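Local structure of endoglucanase (Ruminococcus champanellensis, 6WQV) at residues 7-12 with 152-157; 206-211 with 234-239; 42-47 with 81-86; 88-93 with 136-141. The protein is a broad-specificity GH5_4 endoglucanase that probably hydrolyses internal beta-1,4 linkages of cellulose-type glucans and perhaps xylan. All coordinates share one frame; numbering follows the deposited sequence. Where two conformers were deposited one is given.

The four contacts form two touching pairs on a (beta/alpha)8 barrel. Contact 1 joins the N-terminal loop to the turn before strand 157-160. Contact 2 pairs strands 208-211 and 236-241. Their centres are about 17 Å apart, and R206 NH2 links them by a probable hydrogen bond of 2.8 Å to Y153 O. Contacts 3 and 4 lie about 13 Å apart between centres and share the loop after strand 73-76, where G85 N is 2.7 Å from Q91 O. Contacts 2 and 4 come no nearer than about 9 Å. Toward the bound glycan, the D239 side chain of contact 2 is about 8 Å from the alpha-glucose unit, and that of D82 in contact 3 about 11 Å from a beta-glucose unit.

Contact 1 of 4, residues 7-12 with 152-157; sequences PPTQMR and SYDEHL
E155 and R12 tie the N-terminal loop to the turn leading into strand 157-160, at the N-terminal end of a (beta/alpha)8 barrel. The CB of E155 lies 3.7 Å from R12 O and also meets the M11 CE methyl. Beyond it the chain doubles back: CG sits between the backbone N and the carbonyl carbon (chi1 74°) and chi2 is -79°, which swings the acid round to the R12 backbone. CG passes close to R12 NH2. OE1 accepts R12 N at 3.0 Å, met from above the carboxylate plane. OE2 receives R12 NE at 2.6 Å, also from above that plane, forming the salt bridge; NH2, at 2.9 Å, makes a more bent bond near the plane, on the anti side. Both bonds stay in the guanidinium plane, although the carboxylate is turned 73° from it. Three R12 N-H groups thus fix the acid, while R12 NH1 is held by a second salt bridge, to E22. At the other end, T9 N reaches S152 O at 2.9 Å. Between these ends D154 forms an Asx turn, its OD1 accepting H156 N at 2.9 Å and H156 ND1 at 3.0 Å from the same face of the carboxylate.

Contact 2 of 4, residues 206-211 with 234-239; sequences RCLMVP and NKLIVD
M209 bends at its thioether (chi3 50°) while D239 sets CG anti to its own backbone N (chi1 -174°), and these two torsions bring the M209 methyl against the acid. CE lies 3.5 Å from D239 OD2 and 3.7 Å from D239 CB. Nearer the backbone, on the same face, M209 CG rests 3.8 Å from I237 CB. The backbone beneath is a pair of neighbouring parallel strands in the (beta/alpha)8 barrel, linked through helix 219-223 as a beta-alpha-beta unit. Their short axes approach to 4.4 Å and diverge by 36°, a twist in keeping with a closed barrel. Four hydrogen bonds make the ladder, each of 2.9 Å: L208 N to K235 O, I237 N to L208 O, V210 N to I237 O, and D239 N to V210 O. CA-H...O contacts accompany the ladder, the shortest from M209 CA to I237 O at 3.1 Å.

M209, I237 and D239 turn to the barrel interior. On the other face L208 CB meets L236 CD2 at 3.8 Å, and L208 and V210 pack against helix 179-197. D239 is buried, with the M209 methyl beside OD2, a hydrogen bond from G287 N to OD1, and R75 as a long, weak ion-pair partner of OD2. Its carboxylate is therefore probably fixed in orientation by one hydrogen bond and apolar contact rather than by a strong ion pair.

Contact 3 of 4, residues 42-47 with 81-86; sequences PNPTPA and IDHTGS
P44 O is gripped by two waters that carry it across to D82 and H83. One donates to P44 O at 2.8 Å and to D82 O, also at 2.8 Å. The other donates to P44 O at 2.9 Å and lies 2.7 Å from H83 ND1, in the plane of the imidazole. A third water repeats the pattern beside P42, donating to P42 O at 2.8 Å and to D82 OD1 at the same distance. The polar part of this contact is therefore entirely water-mediated. Direct touching is van der Waals contact: the P44 ring stands about at right angles to the D82 side chain, with CG 3.6 Å from D82 CB and CD 3.6 Å from the carbonyl oxygen D82 O. H83 CE1 comes up beside P44 CG, and the imidazole stacks on W96.

The backbone points D82 CB at the proline; chi1 of -57°, with CG beside the backbone N, then sends the carboxylate to its other partners, T38 OG1 at OD1 and T37 N at OD2. Both oxygens are thus fixed from the loop that also carries P44. Just beyond, T45 is the N-cap of helix 46-50, and Q48 OE1 bonds back to T45 N, consistent with a capping box. The arrangement joins the loops that follow strands 26-29 and 73-76, at the C-terminal end of the (beta/alpha)8 barrel, the end at which such glycosidases carry their substrate cleft.

Contact 4 of 4, residues 88-93 with 136-141; sequences PEYQID and NARLDA
This is a CH-pi contact between Y90 and R138 on the protein surface, where the loop after strand 73-76 lies against helix 129-149. R138 CG stands 3.7 Å from the Y90 ring centroid, directly over the centre of one face. CD follows, 3.4 Å from Y90 CE1, and NH1 comes to 3.7 Å from the same CE1. The arginine reaches so far across because CG is anti to its backbone N (chi1 179°) and the chain stays extended to NE, so that the methylenes run over the ring about at a right angle to the tyrosine side chain. The guanidinium ends tilted 33° from the ring plane. It also makes a cation-pi contact with W124.

At the edge of the ring, near its plane, A141 CB meets Y90 CD2 at 3.9 Å; the same methyl also touches the carbonyl oxygen of E89. Face and edge of one tyrosine are thus met by residues a helical turn apart. In the (beta/alpha)8 barrel, helix 129-149 follows strand 113-117, and the loop fastened to it here runs on into helix 94-108, for which D93 is the N-cap. Y90 has a left-handed backbone conformation (phi 48°) at the point where its ring is directed at the helix. Q145 of helix 129-149 bonds the backbone on both sides of Q91, its NE2 to Y90 O and its OE1 from I92 N. T84 touches both Y90 and R138. At the polar ends a single water lies 3.0 Å from Y90 OH and accepts from R138 NH1 at 3.0 Å, in the guanidinium plane.

Contact 1 of 4, residues 7-12 with 152-157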
loop_
_atom_site.group_PDB
_atom_site.type_symbol
_atom_site.label_atom_id
_atom_site.label_comp_id
_atom_site.label_asym_id
_atom_site.label_seq_id
_atom_site.Cartn_x
_atom_site.Cartn_y
_atom_site.Cartn_z
ATOM N N PRO A 7 -17.860 13.262 -16.725
ATOM C CA PRO A 7 -16.740 13.905 -17.429
ATOM C C PRO A 7 -15.486 13.941 -16.562
ATOM O O PRO A 7 -15.587 13.752 -15.349
ATOM C CB PRO A 7 -17.261 15.319 -17.706
ATOM C CG PRO A 7 -18.278 15.566 -16.635
ATOM C CD PRO A 7 -18.910 14.225 -16.337
ATOM N N PRO A 8 -14.325 14.182 -17.167
ATOM C CA PRO A 8 -13.077 14.136 -16.393
ATOM C C PRO A 8 -12.946 15.341 -15.471
ATOM O O PRO A 8 -13.225 16.478 -15.860
ATOM C CB PRO A 8 -11.987 14.133 -17.473
ATOM C CG PRO A 8 -12.618 14.889 -18.635
ATOM C CD PRO A 8 -14.111 14.600 -18.568
ATOM N N THR A 9 -12.539 15.077 -14.233
ATOM C CA THR A 9 -12.188 16.158 -13.322
ATOM C C THR A 9 -10.910 16.821 -13.816
ATOM O O THR A 9 -9.951 16.144 -14.203
ATOM C CB THR A 9 -11.962 15.604 -11.913
ATOM O OG1 THR A 9 -13.132 14.902 -11.474
ATOM C CG2 THR A 9 -11.651 16.730 -10.929
ATOM N N GLN A 10 -10.899 18.153 -13.824
ATOM C CA GLN A 10 -9.716 18.867 -14.283
ATOM C C GLN A 10 -8.510 18.413 -13.474
ATOM O O GLN A 10 -8.572 18.310 -12.245
ATOM C CB GLN A 10 -9.891 20.374 -14.142
ATOM C CG GLN A 10 -8.683 21.158 -14.657
ATOM C CD GLN A 10 -8.245 20.730 -16.051
ATOM O OE1 GLN A 10 -7.124 20.255 -16.244
ATOM N NE2 GLN A 10 -9.126 20.899 -17.030
ATOM N N MET A 11 -7.407 18.146 -14.168
ATOM C CA MET A 11 -6.278 17.463 -13.566
ATOM C C MET A 11 -4.993 18.230 -13.814
ATOM O O MET A 11 -4.717 18.649 -14.942
ATOM C CB MET A 11 -6.144 16.064 -14.155
ATOM C CG MET A 11 -5.061 15.249 -13.532
ATOM S SD MET A 11 -5.122 13.623 -14.278
ATOM C CE MET A 11 -3.722 12.859 -13.479
ATOM N N ARG A 12 -4.202 18.389 -12.755
ATOM C CA ARG A 12 -2.874 18.963 -12.883
ATOM C C ARG A 12 -1.937 17.881 -13.400
ATOM O O ARG A 12 -2.013 16.727 -12.974
ATOM C CB ARG A 12 -2.371 19.442 -11.523
ATOM C CG ARG A 12 -3.130 20.630 -10.949
ATOM C CD ARG A 12 -2.499 21.091 -9.630
ATOM N NE ARG A 12 -2.683 20.086 -8.587
ATOM C CZ ARG A 12 -1.888 19.919 -7.533
ATOM N NH1 ARG A 12 -0.820 20.688 -7.360
ATOM N NH2 ARG A 12 -2.165 18.966 -6.656
ATOM N N SER A 152 -11.947 9.201 -14.220
ATOM C CA SER A 152 -12.274 10.621 -14.213
ATOM C C SER A 152 -11.619 11.382 -13.066
ATOM O O SER A 152 -11.641 12.618 -13.072
ATOM C CB SER A 152 -13.794 10.814 -14.134
ATOM O OG SER A 152 -14.313 10.298 -12.918
ATOM N N TYR A 153 -11.047 10.685 -12.092
ATOM C CA TYR A 153 -10.459 11.342 -10.931
ATOM C C TYR A 153 -9.198 12.114 -11.308
ATOM O O TYR A 153 -8.521 11.800 -12.292
ATOM C CB TYR A 153 -10.161 10.302 -9.846
ATOM C CG TYR A 153 -11.408 9.772 -9.181
ATOM C CD1 TYR A 153 -12.320 8.983 -9.872
ATOM C CD2 TYR A 153 -11.682 10.074 -7.863
ATOM C CE1 TYR A 153 -13.462 8.514 -9.259
ATOM C CE2 TYR A 153 -12.819 9.606 -7.239
ATOM C CZ TYR A 153 -13.707 8.825 -7.943
ATOM O OH TYR A 153 -14.848 8.353 -7.338
ATOM N N ASP A 154 -8.886 13.149 -10.520
ATOM C CA ASP A 154 -7.751 14.015 -10.821
ATOM C C ASP A 154 -6.468 13.430 -10.221
ATOM O O ASP A 154 -6.409 12.246 -9.877
ATOM C CB ASP A 154 -8.047 15.477 -10.450
ATOM C CG ASP A 154 -8.121 15.726 -8.954
ATOM O OD1 ASP A 154 -7.629 14.910 -8.148
ATOM O OD2 ASP A 154 -8.681 16.787 -8.594
ATOM N N GLU A 155 -5.421 14.252 -10.109
ATOM C CA GLU A 155 -4.104 13.773 -9.711
ATOM C C GLU A 155 -4.067 13.291 -8.271
ATOM O O GLU A 155 -3.075 12.671 -7.864
ATOM C CB GLU A 155 -3.054 14.866 -9.939
ATOM C CG GLU A 155 -3.084 16.024 -8.951
ATOM C CD GLU A 155 -4.178 17.044 -9.225
ATOM O OE1 GLU A 155 -4.918 16.918 -10.224
ATOM O OE2 GLU A 155 -4.299 17.992 -8.426
ATOM N N HIS A 156 -5.113 13.556 -7.488
ATOM C CA HIS A 156 -5.108 13.092 -6.112
ATOM C C HIS A 156 -5.270 11.584 -6.010
ATOM O O HIS A 156 -4.958 11.019 -4.963
ATOM C CB HIS A 156 -6.193 13.782 -5.294
ATOM C CG HIS A 156 -5.905 15.219 -5.010
ATOM N ND1 HIS A 156 -6.227 16.229 -5.890
ATOM C CD2 HIS A 156 -5.322 15.816 -3.945
ATOM C CE1 HIS A 156 -5.862 17.389 -5.374
ATOM N NE2 HIS A 156 -5.306 17.166 -4.199
ATOM N N LEU A 157 -5.755 10.922 -7.057
ATOM C CA LEU A 157 -5.910 9.471 -7.037
ATOM C C LEU A 157 -4.738 8.814 -7.756
ATOM O O LEU A 157 -4.460 9.123 -8.930
ATOM C CB LEU A 157 -7.226 9.020 -7.665
ATOM C CG LEU A 157 -7.522 7.524 -7.599
ATOM C CD1 LEU A 157 -7.606 7.054 -6.154
ATOM C CD2 LEU A 157 -8.805 7.240 -8.363
HETATM O O HOH W 1 -14.387 12.076 -10.562
HETATM O O HOH W 2 -9.866 18.926 -9.756
#

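Contact 2 of 4, residues 206-211 with 234-239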
loop_
_atom_site.group_PDB
_atom_site.type_symbol
_atom_site.label_atom_id
_atom_site.label_comp_id
_atom_site.label_asym_id
_atom_site.label_seq_id
_atom_site.Cartn_x
_atom_site.Cartn_y
_atom_site.Cartn_z
ATOM N N ARG A 206 -1.886 9.955 -14.983
ATOM C CA ARG A 206 -1.957 9.617 -13.566
ATOM C C ARG A 206 -0.636 9.022 -13.079
ATOM O O ARG A 206 0.012 8.248 -13.785
ATOM C CB ARG A 206 -3.075 8.597 -13.347
ATOM C CG ARG A 206 -3.406 8.312 -11.883
ATOM C CD ARG A 206 -4.634 7.406 -11.715
ATOM N NE ARG A 206 -5.742 7.876 -12.542
ATOM C CZ ARG A 206 -6.480 8.958 -12.291
ATOM N NH1 ARG A 206 -6.258 9.692 -11.211
ATOM N NH2 ARG A 206 -7.445 9.303 -13.135
ATOM N N CYS A 207 -0.240 9.365 -11.858
ATOM C CA CYS A 207 0.900 8.699 -11.247
ATOM C C CYS A 207 0.506 7.299 -10.788
ATOM O O CYS A 207 -0.600 7.075 -10.280
ATOM C CB CYS A 207 1.438 9.515 -10.074
ATOM S SG CYS A 207 2.341 10.981 -10.592
ATOM N N LEU A 208 1.418 6.343 -10.977
ATOM C CA LEU A 208 1.177 4.945 -10.667
ATOM C C LEU A 208 2.296 4.420 -9.776
ATOM O O LEU A 208 3.451 4.835 -9.893
ATOM C CB LEU A 208 1.143 4.130 -11.956
ATOM C CG LEU A 208 0.236 4.635 -13.081
ATOM C CD1 LEU A 208 0.421 3.741 -14.308
ATOM C CD2 LEU A 208 -1.205 4.690 -12.641
ATOM N N MET A 209 1.936 3.499 -8.886
ATOM C CA MET A 209 2.878 2.896 -7.951
ATOM C C MET A 209 3.038 1.414 -8.269
ATOM O O MET A 209 2.068 0.736 -8.631
ATOM C CB MET A 209 2.401 3.074 -6.498
ATOM C CG MET A 209 2.613 4.475 -5.921
ATOM S SD MET A 209 1.746 4.749 -4.357
ATOM C CE MET A 209 2.307 3.302 -3.514
ATOM N N VAL A 210 4.270 0.924 -8.155
ATOM C CA VAL A 210 4.590 -0.485 -8.381
ATOM C C VAL A 210 5.517 -0.989 -7.283
ATOM O O VAL A 210 6.439 -0.271 -6.862
ATOM C CB VAL A 210 5.231 -0.726 -9.758
ATOM C CG1 VAL A 210 4.217 -0.544 -10.878
ATOM C CG2 VAL A 210 6.450 0.186 -9.968
ATOM N N PRO A 211 5.324 -2.226 -6.818
ATOM C CA PRO A 211 6.241 -2.783 -5.814
ATOM C C PRO A 211 7.380 -3.576 -6.417
ATOM O O PRO A 211 7.264 -4.085 -7.535
ATOM C CB PRO A 211 5.335 -3.725 -5.017
ATOM C CG PRO A 211 4.429 -4.278 -6.107
ATOM C CD PRO A 211 4.193 -3.130 -7.082
ATOM N N ASN A 234 8.136 10.321 -16.075
ATOM C CA ASN A 234 8.204 10.727 -14.668
ATOM C C ASN A 234 6.872 10.591 -13.940
ATOM O O ASN A 234 6.480 11.470 -13.172
ATOM C CB ASN A 234 8.733 12.156 -14.559
ATOM C CG ASN A 234 10.144 12.285 -15.067
ATOM O OD1 ASN A 234 11.018 11.528 -14.664
ATOM N ND2 ASN A 234 10.370 13.228 -15.980
ATOM N N LYS A 235 6.190 9.461 -14.137
ATOM C CA LYS A 235 4.904 9.229 -13.486
ATOM C C LYS A 235 4.869 7.972 -12.621
ATOM O O LYS A 235 3.797 7.631 -12.106
ATOM C CB LYS A 235 3.777 9.156 -14.529
ATOM C CG LYS A 235 3.547 10.422 -15.333
ATOM C CD LYS A 235 2.885 11.526 -14.523
ATOM C CE LYS A 235 2.494 12.688 -15.420
ATOM N NZ LYS A 235 1.591 13.637 -14.717
ATOM N N LEU A 236 5.988 7.279 -12.438
ATOM C CA LEU A 236 6.012 6.015 -11.716
ATOM C C LEU A 236 6.745 6.146 -10.387
ATOM O O LEU A 236 7.778 6.817 -10.291
ATOM C CB LEU A 236 6.669 4.911 -12.550
ATOM C CG LEU A 236 6.002 4.631 -13.896
ATOM C CD1 LEU A 236 6.721 3.482 -14.617
ATOM C CD2 LEU A 236 4.529 4.317 -13.756
ATOM N N ILE A 237 6.203 5.465 -9.377
ATOM C CA ILE A 237 6.719 5.464 -8.015
ATOM C C ILE A 237 6.859 4.022 -7.548
ATOM O O ILE A 237 5.948 3.212 -7.739
ATOM C CB ILE A 237 5.743 6.204 -7.081
ATOM C CG1 ILE A 237 5.484 7.628 -7.565
ATOM C CG2 ILE A 237 6.252 6.198 -5.640
ATOM C CD1 ILE A 237 4.197 8.226 -6.999
ATOM N N VAL A 238 7.967 3.714 -6.892
ATOM C CA VAL A 238 8.150 2.399 -6.284
ATOM C C VAL A 238 7.613 2.420 -4.860
ATOM O O VAL A 238 7.847 3.377 -4.104
ATOM C CB VAL A 238 9.631 1.981 -6.314
ATOM C CG1 VAL A 238 9.836 0.691 -5.521
ATOM C CG2 VAL A 238 10.103 1.813 -7.760
ATOM N N ASP A 239 6.906 1.359 -4.481
ATOM C CA ASP A 239 6.405 1.189 -3.121
ATOM C C ASP A 239 7.254 0.153 -2.394
ATOM O O ASP A 239 7.343 -1.005 -2.824
ATOM C CB ASP A 239 4.936 0.762 -3.088
ATOM C CG ASP A 239 4.355 0.729 -1.664
ATOM O OD1 ASP A 239 5.116 0.891 -0.685
ATOM O OD2 ASP A 239 3.130 0.535 -1.525
#

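Contact 3 of 4, residues 42-47 with 81-86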
loop_
_atom_site.group_PDB
_atom_site.type_symbol
_atom_site.label_atom_id
_atom_site.label_comp_id
_atom_site.label_asym_id
_atom_site.label_seq_id
_atom_site.Cartn_x
_atom_site.Cartn_y
_atom_site.Cartn_z
ATOM N N PRO A 42 -16.910 -18.277 -0.109
ATOM C CA PRO A 42 -16.448 -17.917 -1.458
ATOM C C PRO A 42 -17.094 -16.673 -2.042
ATOM O O PRO A 42 -16.448 -15.993 -2.851
ATOM C CB PRO A 42 -16.763 -19.172 -2.290
ATOM C CG PRO A 42 -17.826 -19.883 -1.520
ATOM C CD PRO A 42 -17.536 -19.613 -0.072
ATOM N N ASN A 43 -18.332 -16.348 -1.665
ATOM C CA ASN A 43 -19.081 -15.253 -2.283
ATOM C C ASN A 43 -19.573 -14.274 -1.222
ATOM O O ASN A 43 -20.779 -14.121 -1.010
ATOM C CB ASN A 43 -20.256 -15.802 -3.091
ATOM C CG ASN A 43 -19.835 -16.855 -4.098
ATOM O OD1 ASN A 43 -20.347 -17.975 -4.091
ATOM N ND2 ASN A 43 -18.899 -16.501 -4.969
ATOM N N PRO A 44 -18.661 -13.582 -0.547
ATOM C CA PRO A 44 -19.096 -12.626 0.476
ATOM C C PRO A 44 -19.766 -11.413 -0.138
ATOM O O PRO A 44 -19.420 -10.966 -1.235
ATOM C CB PRO A 44 -17.787 -12.227 1.169
ATOM C CG PRO A 44 -16.741 -12.371 0.076
ATOM C CD PRO A 44 -17.192 -13.593 -0.711
ATOM N N THR A 45 -20.738 -10.872 0.594
ATOM C CA THR A 45 -21.260 -9.560 0.273
ATOM C C THR A 45 -20.205 -8.511 0.618
ATOM O O THR A 45 -19.257 -8.784 1.362
ATOM C CB THR A 45 -22.517 -9.274 1.087
ATOM O OG1 THR A 45 -22.157 -9.145 2.467
ATOM C CG2 THR A 45 -23.544 -10.380 0.931
ATOM N N PRO A 46 -20.338 -7.299 0.083
ATOM C CA PRO A 46 -19.406 -6.227 0.475
ATOM C C PRO A 46 -19.322 -6.038 1.981
ATOM O O PRO A 46 -18.222 -5.862 2.518
ATOM C CB PRO A 46 -19.958 -4.995 -0.259
ATOM C CG PRO A 46 -20.635 -5.585 -1.491
ATOM C CD PRO A 46 -21.233 -6.901 -1.022
ATOM N N ALA A 47 -20.453 -6.106 2.683
ATOM C CA ALA A 47 -20.427 -5.903 4.128
ATOM C C ALA A 47 -19.727 -7.061 4.830
ATOM O O ALA A 47 -18.977 -6.850 5.792
ATOM C CB ALA A 47 -21.849 -5.716 4.656
ATOM N N ILE A 81 -10.184 -10.468 -4.974
ATOM C CA ILE A 81 -10.317 -11.881 -5.326
ATOM C C ILE A 81 -11.708 -12.428 -5.000
ATOM O O ILE A 81 -12.309 -13.144 -5.805
ATOM C CB ILE A 81 -9.195 -12.704 -4.670
ATOM C CG1 ILE A 81 -9.287 -14.172 -5.075
ATOM C CG2 ILE A 81 -9.235 -12.577 -3.149
ATOM C CD1 ILE A 81 -8.146 -15.023 -4.545
ATOM N N ASP A 82 -12.234 -12.125 -3.810
ATOM C CA ASP A 82 -13.523 -12.700 -3.434
ATOM C C ASP A 82 -14.701 -12.005 -4.106
ATOM O O ASP A 82 -15.856 -12.372 -3.839
ATOM C CB ASP A 82 -13.721 -12.678 -1.917
ATOM C CG ASP A 82 -12.627 -13.404 -1.180
ATOM O OD1 ASP A 82 -12.216 -14.502 -1.622
ATOM O OD2 ASP A 82 -12.176 -12.865 -0.148
ATOM N N HIS A 83 -14.429 -11.014 -4.963
ATOM C CA HIS A 83 -15.438 -10.242 -5.680
ATOM C C HIS A 83 -15.214 -10.285 -7.185
ATOM O O HIS A 83 -15.726 -9.423 -7.906
ATOM C CB HIS A 83 -15.405 -8.789 -5.198
ATOM C CG HIS A 83 -15.268 -8.673 -3.716
ATOM N ND1 HIS A 83 -16.345 -8.782 -2.864
ATOM C CD2 HIS A 83 -14.173 -8.536 -2.929
ATOM C CE1 HIS A 83 -15.925 -8.688 -1.614
ATOM N NE2 HIS A 83 -14.615 -8.527 -1.627
ATOM N N THR A 84 -14.438 -11.252 -7.662
ATOM C CA THR A 84 -14.071 -11.371 -9.067
ATOM C C THR A 84 -14.668 -12.651 -9.633
ATOM O O THR A 84 -14.529 -13.722 -9.033
ATOM C CB THR A 84 -12.545 -11.412 -9.209
ATOM O OG1 THR A 84 -11.954 -10.215 -8.690
ATOM C CG2 THR A 84 -12.135 -11.558 -10.665
ATOM N N GLY A 85 -15.309 -12.542 -10.796
ATOM C CA GLY A 85 -15.926 -13.674 -11.452
ATOM C C GLY A 85 -14.926 -14.549 -12.188
ATOM O O GLY A 85 -13.710 -14.366 -12.118
ATOM N N SER A 86 -15.466 -15.516 -12.921
ATOM C CA SER A 86 -14.630 -16.523 -13.551
ATOM C C SER A 86 -13.960 -15.980 -14.809
ATOM O O SER A 86 -14.386 -14.983 -15.398
ATOM C CB SER A 86 -15.471 -17.742 -13.927
ATOM O OG SER A 86 -16.569 -17.347 -14.731
HETATM O O HOH W 3 -13.674 -16.332 -3.085
HETATM O O HOH W 4 -18.612 -12.248 -3.543
HETATM O O HOH W 5 -19.053 -8.734 -2.984
#

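Contact 4 of 4, residues 88-93 with 136-141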
loop_
_atom_site.group_PDB
_atom_site.type_symbol
_atom_site.label_atom_id
_atom_site.label_comp_id
_atom_site.label_asym_id
_atom_site.label_seq_id
_atom_site.Cartn_x
_atom_site.Cartn_y
_atom_site.Cartn_z
ATOM N N PRO A 88 -12.910 -15.940 -18.789
ATOM C CA PRO A 88 -11.871 -14.940 -19.054
ATOM C C PRO A 88 -12.248 -13.507 -18.702
ATOM O O PRO A 88 -11.371 -12.647 -18.748
ATOM C CB PRO A 88 -11.672 -15.043 -20.575
ATOM C CG PRO A 88 -13.019 -15.452 -21.082
ATOM C CD PRO A 88 -13.591 -16.370 -20.026
ATOM N N GLU A 89 -13.511 -13.255 -18.344
ATOM C CA GLU A 89 -13.936 -11.878 -18.116
ATOM C C GLU A 89 -13.461 -11.342 -16.774
ATOM O O GLU A 89 -13.181 -10.141 -16.651
ATOM C CB GLU A 89 -15.461 -11.771 -18.195
ATOM C CG GLU A 89 -16.067 -12.268 -19.500
ATOM C CD GLU A 89 -16.417 -13.752 -19.481
ATOM O OE1 GLU A 89 -16.075 -14.447 -18.500
ATOM O OE2 GLU A 89 -17.048 -14.219 -20.452
ATOM N N TYR A 90 -13.374 -12.200 -15.758
ATOM C CA TYR A 90 -12.997 -11.783 -14.414
ATOM C C TYR A 90 -13.793 -10.550 -13.991
ATOM O O TYR A 90 -13.248 -9.548 -13.522
ATOM C CB TYR A 90 -11.490 -11.530 -14.313
ATOM C CG TYR A 90 -10.624 -12.747 -14.570
ATOM C CD1 TYR A 90 -10.603 -13.803 -13.671
ATOM C CD2 TYR A 90 -9.825 -12.840 -15.706
ATOM C CE1 TYR A 90 -9.816 -14.916 -13.891
ATOM C CE2 TYR A 90 -9.029 -13.956 -15.934
ATOM C CZ TYR A 90 -9.025 -14.986 -15.016
ATOM O OH TYR A 90 -8.234 -16.097 -15.229
ATOM N N GLN A 91 -15.108 -10.632 -14.176
ATOM C CA GLN A 91 -15.981 -9.508 -13.882
ATOM C C GLN A 91 -16.000 -9.223 -12.388
ATOM O O GLN A 91 -16.246 -10.116 -11.573
ATOM C CB GLN A 91 -17.391 -9.839 -14.364
ATOM C CG GLN A 91 -18.413 -8.809 -13.987
ATOM C CD GLN A 91 -18.219 -7.514 -14.732
ATOM O OE1 GLN A 91 -17.946 -7.506 -15.932
ATOM N NE2 GLN A 91 -18.345 -6.404 -14.020
ATOM N N ILE A 92 -15.772 -7.963 -12.031
ATOM C CA ILE A 92 -15.821 -7.543 -10.637
ATOM C C ILE A 92 -17.267 -7.254 -10.253
ATOM O O ILE A 92 -17.992 -6.559 -10.974
ATOM C CB ILE A 92 -14.917 -6.322 -10.410
ATOM C CG1 ILE A 92 -13.459 -6.704 -10.661
ATOM C CG2 ILE A 92 -15.104 -5.780 -9.005
ATOM C CD1 ILE A 92 -12.541 -5.517 -10.777
ATOM N N ASP A 93 -17.694 -7.807 -9.118
ATOM C CA ASP A 93 -19.036 -7.580 -8.595
ATOM C C ASP A 93 -19.347 -6.091 -8.512
ATOM O O ASP A 93 -18.602 -5.316 -7.907
ATOM C CB ASP A 93 -19.099 -8.224 -7.206
ATOM C CG ASP A 93 -20.462 -8.140 -6.567
ATOM O OD1 ASP A 93 -21.445 -8.601 -7.184
ATOM O OD2 ASP A 93 -20.540 -7.640 -5.423
ATOM N N ASN A 136 -0.977 -12.426 -16.219
ATOM C CA ASN A 136 -0.992 -11.182 -16.981
ATOM C C ASN A 136 -2.370 -10.923 -17.577
ATOM O O ASN A 136 -2.838 -9.777 -17.596
ATOM C CB ASN A 136 0.089 -11.205 -18.063
ATOM C CG ASN A 136 1.419 -10.676 -17.570
ATOM O OD1 ASN A 136 1.476 -9.732 -16.783
ATOM N ND2 ASN A 136 2.501 -11.278 -18.041
ATOM N N ALA A 137 -3.042 -11.971 -18.059
ATOM C CA ALA A 137 -4.389 -11.795 -18.600
ATOM C C ALA A 137 -5.368 -11.334 -17.523
ATOM O O ALA A 137 -6.197 -10.447 -17.765
ATOM C CB ALA A 137 -4.875 -13.097 -19.237
ATOM N N ARG A 138 -5.294 -11.927 -16.327
ATOM C CA ARG A 138 -6.204 -11.543 -15.253
ATOM C C ARG A 138 -5.895 -10.141 -14.753
ATOM O O ARG A 138 -6.811 -9.344 -14.508
ATOM C CB ARG A 138 -6.117 -12.564 -14.121
ATOM C CG ARG A 138 -7.013 -12.257 -12.938
ATOM C CD ARG A 138 -7.264 -13.475 -12.077
ATOM N NE ARG A 138 -8.046 -13.126 -10.889
ATOM C CZ ARG A 138 -8.699 -14.000 -10.136
ATOM N NH1 ARG A 138 -8.675 -15.289 -10.435
ATOM N NH2 ARG A 138 -9.385 -13.585 -9.074
ATOM N N LEU A 139 -4.612 -9.809 -14.614
ATOM C CA LEU A 139 -4.232 -8.454 -14.231
ATOM C C LEU A 139 -4.805 -7.433 -15.196
ATOM O O LEU A 139 -5.326 -6.390 -14.788
ATOM C CB LEU A 139 -2.712 -8.337 -14.231
ATOM C CG LEU A 139 -1.973 -8.693 -12.950
ATOM C CD1 LEU A 139 -0.487 -8.726 -13.237
ATOM C CD2 LEU A 139 -2.305 -7.688 -11.864
ATOM N N ASP A 140 -4.674 -7.693 -16.495
ATOM C CA ASP A 140 -5.206 -6.761 -17.474
ATOM C C ASP A 140 -6.723 -6.667 -17.366
ATOM O O ASP A 140 -7.288 -5.566 -17.411
ATOM C CB ASP A 140 -4.767 -7.182 -18.869
ATOM C CG ASP A 140 -5.450 -6.396 -19.938
ATOM O OD1 ASP A 140 -5.174 -5.181 -20.054
ATOM O OD2 ASP A 140 -6.291 -6.980 -20.642
ATOM N N ALA A 141 -7.398 -7.803 -17.179
ATOM C CA ALA A 141 -8.853 -7.785 -17.101
ATOM C C ALA A 141 -9.345 -6.973 -15.909
ATOM O O ALA A 141 -10.294 -6.187 -16.036
ATOM C CB ALA A 141 -9.407 -9.211 -17.039
HETATM O O HOH W 6 -7.093 -16.750 -12.502
#